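Local structure of hydrophilic protein, virA protein (Chromobacterium violaceum, 3BO6) at residues I86-R90 against E91-Q95; S126-A129 against V130-F134; S164-E168 against S169-P173. The protein is a phosphothreonine lyase effector of the SpvC type, which probably removes phosphate irreversibly from phosphothreonine in host proteins by beta-elimination. One frame throughout, in Å; residues are numbered along the deposited sequence.

Contact 1. Residues I86-R90 against E91-Q95; sequences ISVQR and EQVPQ
Gln89 and Glu91 meet through their side-chain ends, with the amide and carboxylate planes turned 41° from one another. Gln89 NE2 gives a hydrogen bond to Glu91 OE1 at 2.6 Å, leaving within the plane of its own amide and reaching the syn side of the carboxylate. The other end of the amide works in the reverse sense: Gln89 OE1 accepts the backbone N of Glu91 at 2.9 Å, from above its carbonyl plane. Two bonds of opposite polarity thus fix the rotation of the amide, a task for which glutamine, donor and acceptor in one group, is well suited. The second carboxylate oxygen, Glu91 OE2, takes a salt bridge from Arg90 NE at 3.0 Å. It sits at the guanidinium edge, nearly in plane, while the two side chains run alongside each other; a bend at chi3 (57°) in the otherwise extended arginine turns NE toward it. A water bridges Glu91 OE1 and, weakly, Arg90 NH2.

These residues form the turn between strand 82-86 and helix 93-104, and Gln92 occupies the N-cap position. Gln92 N bonds to Gln89 O at 2.8 Å, closing the turn, and the Gln92 amide carbon CD lies 3.9 Å from Gln89 CB. On the buried side Val88 CG2 meets Val93 CG2 at 4.0 Å, two compact branched residues crossing almost at right angles.

Farther out, Gln124 O holds Arg90 NH1, and Gln92 OE1 accepts from Met172 N. Val88 also packs on Ala96 of the helix, and Val93 on Tyr40 of helix 40-44.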
# COMPACT_ATOMS: atom_id res chain seq x y z
N ILE A 86 -5.30 3.51 0.34
CA ILE A 86 -6.47 3.07 1.10
C ILE A 86 -7.37 4.28 1.31
O ILE A 86 -6.90 5.33 1.79
CB ILE A 86 -6.09 2.48 2.47
CG1 ILE A 86 -4.98 1.44 2.31
CG2 ILE A 86 -7.33 1.85 3.13
CD1 ILE A 86 -4.50 0.84 3.64
N SER A 87 -8.64 4.16 0.94
CA SER A 87 -9.58 5.28 1.03
C SER A 87 -10.69 4.99 2.04
O SER A 87 -11.45 4.03 1.88
CB SER A 87 -10.23 5.57 -0.33
OG SER A 87 -9.25 5.90 -1.29
N VAL A 88 -10.75 5.80 3.09
CA VAL A 88 -11.86 5.76 4.03
C VAL A 88 -12.58 7.10 4.06
O VAL A 88 -12.12 8.09 3.46
CB VAL A 88 -11.40 5.36 5.45
CG1 VAL A 88 -10.74 3.98 5.44
CG2 VAL A 88 -10.46 6.42 6.04
N GLN A 89 -13.74 7.15 4.70
CA GLN A 89 -14.43 8.42 4.85
C GLN A 89 -13.52 9.44 5.56
O GLN A 89 -12.85 9.10 6.54
CB GLN A 89 -15.74 8.21 5.61
CG GLN A 89 -16.82 9.24 5.29
CD GLN A 89 -16.61 10.52 6.05
OE1 GLN A 89 -16.16 10.50 7.20
NE2 GLN A 89 -16.91 11.65 5.42
N ARG A 90 -13.49 10.67 5.04
CA ARG A 90 -12.57 11.70 5.51
C ARG A 90 -12.50 11.86 7.03
O ARG A 90 -11.43 12.03 7.59
CB ARG A 90 -12.92 13.04 4.85
CG ARG A 90 -12.00 14.22 5.24
CD ARG A 90 -12.32 15.48 4.44
NE ARG A 90 -13.72 15.90 4.58
CZ ARG A 90 -14.34 16.71 3.72
NH1 ARG A 90 -13.69 17.19 2.66
NH2 ARG A 90 -15.61 17.04 3.92
N GLU A 91 -13.65 11.81 7.70
CA GLU A 91 -13.69 12.02 9.15
C GLU A 91 -13.30 10.78 9.98
O GLU A 91 -13.23 10.85 11.22
CB GLU A 91 -15.08 12.54 9.56
CG GLU A 91 -15.33 14.02 9.23
CD GLU A 91 -15.62 14.28 7.76
OE1 GLU A 91 -16.45 13.55 7.18
OE2 GLU A 91 -15.04 15.23 7.19
N GLN A 92 -13.05 9.66 9.30
CA GLN A 92 -12.77 8.39 9.98
C GLN A 92 -11.30 7.94 9.93
O GLN A 92 -10.98 6.82 10.29
CB GLN A 92 -13.68 7.28 9.42
CG GLN A 92 -15.17 7.53 9.71
CD GLN A 92 -16.09 6.50 9.09
OE1 GLN A 92 -15.63 5.52 8.52
NE2 GLN A 92 -17.39 6.74 9.18
N VAL A 93 -10.40 8.82 9.50
CA VAL A 93 -9.00 8.43 9.41
C VAL A 93 -8.38 7.93 10.73
O VAL A 93 -7.72 6.91 10.75
CB VAL A 93 -8.14 9.52 8.74
CG1 VAL A 93 -6.69 9.14 8.74
CG2 VAL A 93 -8.62 9.73 7.31
N PRO A 94 -8.60 8.64 11.86
CA PRO A 94 -8.03 8.11 13.10
C PRO A 94 -8.56 6.71 13.44
O PRO A 94 -7.79 5.87 13.90
CB PRO A 94 -8.44 9.15 14.15
CG PRO A 94 -8.59 10.39 13.39
CD PRO A 94 -9.18 9.98 12.06
N GLN A 95 -9.86 6.47 13.24
CA GLN A 95 -10.43 5.15 13.48
C GLN A 95 -9.87 4.10 12.52
O GLN A 95 -9.65 2.95 12.90
CB GLN A 95 -11.96 5.18 13.35
CG GLN A 95 -12.67 6.06 14.35
CD GLN A 95 -12.98 7.43 13.79
OE1 GLN A 95 -12.10 8.16 13.34
NE2 GLN A 95 -14.26 7.79 13.80
O HOH W 1 -18.12 9.95 9.40
O HOH W 2 -17.02 14.64 4.74

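Contact 2. Residues S126-A129 against V130-F134; sequences SRVA and VGAQF. With SO4 (sulfate ion), chain C.
Val130 and Ser126 are joined by a backbone hydrogen bond, Val130 N to Ser126 O at 3.1 Å. Ser126 O also accepts from Ala129 N, so one carbonyl is gripped twice. The serine hydroxyl adds a third tie: OG takes the N-H of Val128 at 3.1 Å, an ST turn for which a short hydroxyl side chain is apt. Gln133, its amide long enough to reach back to the turn, bonds through NE2 to Ala129 O at 2.9 Å from well above the carbonyl plane; the bend at chi2 (100°) brings the amide round, and the same NE2 also serves Val88 O.

The ionic contact is made by Arg127, one of several basic residues round a sulfate. Its NH1 lies 2.8 Å from sulfate O3 and its NH2 2.9 Å from O1, two N-H groups at one guanidinium edge matching two oxygens of the anion. The ion, probably from the crystallisation liquor, is also hydrogen-bonded by His85, Lys83, Arg192 and Arg199; such a basic pocket is consistent with a site for the substrate phosphate.

The apolar contact is slight, Val128 CG1 to Ala132 CB at 4.4 Å. Two methyls lie against carbonyl oxygens, Val130 CG2 3.5 Å from Ser126 O and Ala132 CB 3.6 Å from Arg127 O.

The loop feeds into strand 134-137 through a classic beta bulge, Gln133 and Phe134 both facing Ile86 of strand 82-86, while Phe134 packs on Ala96, Phe97 and Leu104 of helix 93-104.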
# COMPACT_ATOMS: atom_id res chain seq x y z
N SER A 126 -8.40 17.77 -0.83
CA SER A 126 -7.35 17.06 -1.56
C SER A 126 -7.72 15.61 -1.88
O SER A 126 -8.47 14.96 -1.14
CB SER A 126 -6.05 17.04 -0.73
OG SER A 126 -5.06 16.26 -1.38
N ARG A 127 -7.17 15.10 -2.98
CA ARG A 127 -7.32 13.69 -3.32
C ARG A 127 -6.77 12.74 -2.24
O ARG A 127 -7.12 11.56 -2.23
CB ARG A 127 -6.68 13.40 -4.69
CG ARG A 127 -5.16 13.58 -4.71
CD ARG A 127 -4.64 13.34 -6.12
NE ARG A 127 -4.42 11.92 -6.46
CZ ARG A 127 -3.34 11.24 -6.09
NH1 ARG A 127 -2.42 11.81 -5.32
NH2 ARG A 127 -3.20 9.98 -6.48
N VAL A 128 -5.91 13.23 -1.35
CA VAL A 128 -5.40 12.40 -0.25
C VAL A 128 -6.06 12.75 1.09
O VAL A 128 -5.65 12.26 2.14
CB VAL A 128 -3.85 12.42 -0.12
CG1 VAL A 128 -3.16 11.96 -1.42
CG2 VAL A 128 -3.34 13.79 0.33
N ALA A 129 -7.14 13.53 1.03
CA ALA A 129 -7.95 13.83 2.19
C ALA A 129 -9.33 13.18 2.11
O ALA A 129 -9.83 12.66 3.10
CB ALA A 129 -8.09 15.34 2.36
N VAL A 130 -9.96 13.24 0.93
CA VAL A 130 -11.29 12.64 0.76
C VAL A 130 -11.21 11.13 0.52
O VAL A 130 -12.22 10.42 0.60
CB VAL A 130 -12.09 13.33 -0.37
CG1 VAL A 130 -12.30 14.80 -0.01
CG2 VAL A 130 -11.38 13.17 -1.73
N GLY A 131 -10.01 10.68 0.22
CA GLY A 131 -9.69 9.26 0.11
C GLY A 131 -8.18 9.17 0.11
O GLY A 131 -7.49 10.14 0.43
N ALA A 132 -7.66 8.00 -0.27
CA ALA A 132 -6.23 7.77 -0.38
C ALA A 132 -5.44 8.36 0.78
O ALA A 132 -4.38 8.96 0.59
CB ALA A 132 -5.70 8.32 -1.71
N GLN A 133 -5.96 8.18 2.00
CA GLN A 133 -5.31 8.72 3.19
C GLN A 133 -4.16 7.83 3.67
O GLN A 133 -3.37 8.25 4.51
CB GLN A 133 -6.32 8.95 4.31
CG GLN A 133 -7.46 9.87 3.90
CD GLN A 133 -8.72 9.12 3.52
OE1 GLN A 133 -8.70 7.92 3.24
NE2 GLN A 133 -9.84 9.83 3.50
N PHE A 134 -4.08 6.61 3.15
CA PHE A 134 -2.91 5.76 3.39
C PHE A 134 -2.27 5.44 2.06
O PHE A 134 -2.97 5.14 1.09
CB PHE A 134 -3.29 4.43 4.06
CG PHE A 134 -3.97 4.58 5.41
CD1 PHE A 134 -3.29 4.27 6.58
CD2 PHE A 134 -5.29 4.99 5.48
CE1 PHE A 134 -3.93 4.41 7.82
CE2 PHE A 134 -5.92 5.14 6.71
CZ PHE A 134 -5.24 4.84 7.86
S SO4 C . 0.44 9.22 -5.33
O1 SO4 C . -0.64 8.63 -6.16
O2 SO4 C . 1.71 9.12 -6.04
O3 SO4 C . 0.13 10.61 -5.08
O4 SO4 C . 0.55 8.48 -4.07

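Contact 3. Residues S164-E168 against S169-P173; sequences SRLSE and SGLMP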
# COMPACT_ATOMS: atom_id res chain seq x y z
N SER A 164 -10.53 -6.77 5.01
CA SER A 164 -11.36 -7.44 6.01
C SER A 164 -11.37 -6.68 7.34
O SER A 164 -12.44 -6.52 7.94
CB SER A 164 -10.99 -8.92 6.17
OG SER A 164 -9.70 -9.09 6.75
N ARG A 165 -10.22 -6.18 7.79
CA ARG A 165 -10.17 -5.44 9.04
C ARG A 165 -10.96 -4.13 8.95
O ARG A 165 -11.61 -3.75 9.91
CB ARG A 165 -8.72 -5.14 9.50
CG ARG A 165 -8.02 -6.23 10.36
CD ARG A 165 -8.79 -6.58 11.63
NE ARG A 165 -7.94 -7.25 12.62
CZ ARG A 165 -8.37 -8.10 13.55
NH1 ARG A 165 -9.64 -8.47 13.61
NH2 ARG A 165 -7.50 -8.61 14.42
N LEU A 166 -10.91 -3.46 7.81
CA LEU A 166 -11.64 -2.20 7.67
C LEU A 166 -13.13 -2.45 7.73
O LEU A 166 -13.84 -1.75 8.45
CB LEU A 166 -11.25 -1.45 6.38
CG LEU A 166 -9.85 -0.86 6.46
CD1 LEU A 166 -9.32 -0.55 5.05
CD2 LEU A 166 -9.82 0.39 7.39
N SER A 167 -13.58 -3.46 7.01
CA SER A 167 -14.99 -3.81 6.98
C SER A 167 -15.50 -4.19 8.36
O SER A 167 -16.52 -3.66 8.83
CB SER A 167 -15.23 -4.95 6.00
OG SER A 167 -15.15 -4.49 4.67
N GLU A 168 -14.79 -5.09 9.02
CA GLU A 168 -15.31 -5.57 10.30
C GLU A 168 -15.11 -4.59 11.44
O GLU A 168 -15.70 -4.75 12.50
CB GLU A 168 -14.72 -6.93 10.65
CG GLU A 168 -13.28 -6.90 11.03
CD GLU A 168 -12.71 -8.30 11.15
OE1 GLU A 168 -13.45 -9.27 10.87
OE2 GLU A 168 -11.52 -8.43 11.52
N SER A 169 -14.32 -3.54 11.20
CA SER A 169 -14.10 -2.48 12.19
C SER A 169 -15.07 -1.31 11.96
O SER A 169 -15.01 -0.29 12.65
CB SER A 169 -12.65 -1.98 12.17
OG SER A 169 -11.75 -3.04 12.51
N GLY A 170 -15.95 -1.45 10.98
CA GLY A 170 -16.98 -0.45 10.76
C GLY A 170 -16.58 0.82 10.03
O GLY A 170 -17.21 1.85 10.18
N LEU A 171 -15.52 0.75 9.22
CA LEU A 171 -15.10 1.92 8.46
C LEU A 171 -15.90 2.05 7.18
O LEU A 171 -16.17 1.06 6.52
CB LEU A 171 -13.61 1.81 8.10
CG LEU A 171 -12.56 2.28 9.11
CD1 LEU A 171 -12.80 3.75 9.51
CD2 LEU A 171 -12.49 1.38 10.35
N MET A 172 -16.29 3.27 6.84
CA MET A 172 -16.92 3.55 5.55
C MET A 172 -15.85 3.84 4.51
O MET A 172 -14.85 4.49 4.82
CB MET A 172 -17.85 4.75 5.66
CG MET A 172 -19.18 4.43 6.30
SD MET A 172 -20.02 3.15 5.36
CE MET A 172 -20.15 3.96 3.77
N PRO A 173 -16.04 3.36 3.27
CA PRO A 173 -15.11 3.71 2.20
C PRO A 173 -15.11 5.21 1.92
O PRO A 173 -16.13 5.88 2.17
CB PRO A 173 -15.68 2.98 0.98
CG PRO A 173 -16.39 1.77 1.58
CD PRO A 173 -16.99 2.30 2.87
O HOH W 3 -18.20 -1.41 7.50
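Ser169 turns its hydroxyl to the side remote from its own carbonyl carbon, next to its backbone N (chi1 -62°), which aims OG back at the last helical turn; Leu171 has CG disposed likewise, and its branch falls against Leu166. Ser169 OG donates to Arg165 O at 2.7 Å, with the hydroxyl oxygen 25° from the carbonyl plane. The N-H of the same serine adds only weak bonds, to Arg165 O and to Leu166 O, so the hydroxyl makes the short bond to Arg165 O where the backbone N-H gives only weak ones. Serine fits because its short arm can fold back onto the helix.

The helix 149-168 ends in a Schellman motif. Leu171 N bonds to Leu166 O at 3.1 Å and Gly170 N to Ser167 O at 3.1 Å. Gly170 has a positive phi of 79°, a conformation that glycine adopts readily. A water donates to Ser167 O and, weakly, to Leu171 O, linking the helix end to the departing chain.

Beneath the polar cap Leu166 CD2 packs 3.7 Å from Leu171 CG, the apolar contact that accompanies a Schellman turn. Both leucines are buried against helix 93-104, Leu166 on Leu100 and Leu171 on Ala96. Along the helix, Arg165 NH1 forms a salt bridge to Glu168 OE2 at 2.8 Å, on the anti side of the carboxylate, while Arg165 NH2 pairs with Glu33.

The carbonyls of Arg165, Leu166 and Ser167 each receive a donor, so the C-terminal turn does not leave them without bonds, and Arg165 probably offsets the charges of Glu168 and Glu33.

All three contacts are local turns, lying in series along the chain with none nested or crossing. Contact 1 comes first and turns strand 82-86 into helix 93-104. Contact 2 follows, closing the end of the loop from strand 113-117 to strand 134-137, and contact 3 terminates helix 149-168 before the chain heads for strand 189-193. Contact 1 lies between the others in space: Ser87 OG is hydrogen-bonded to Ala132 N of contact 2, and Gln89 N to Met172 O of contact 3. Contacts 2 and 3 do not touch, their centres about 17 Å apart. Together they join the ends of neighbouring central strands and their loops to helices 93-104 and 149-168.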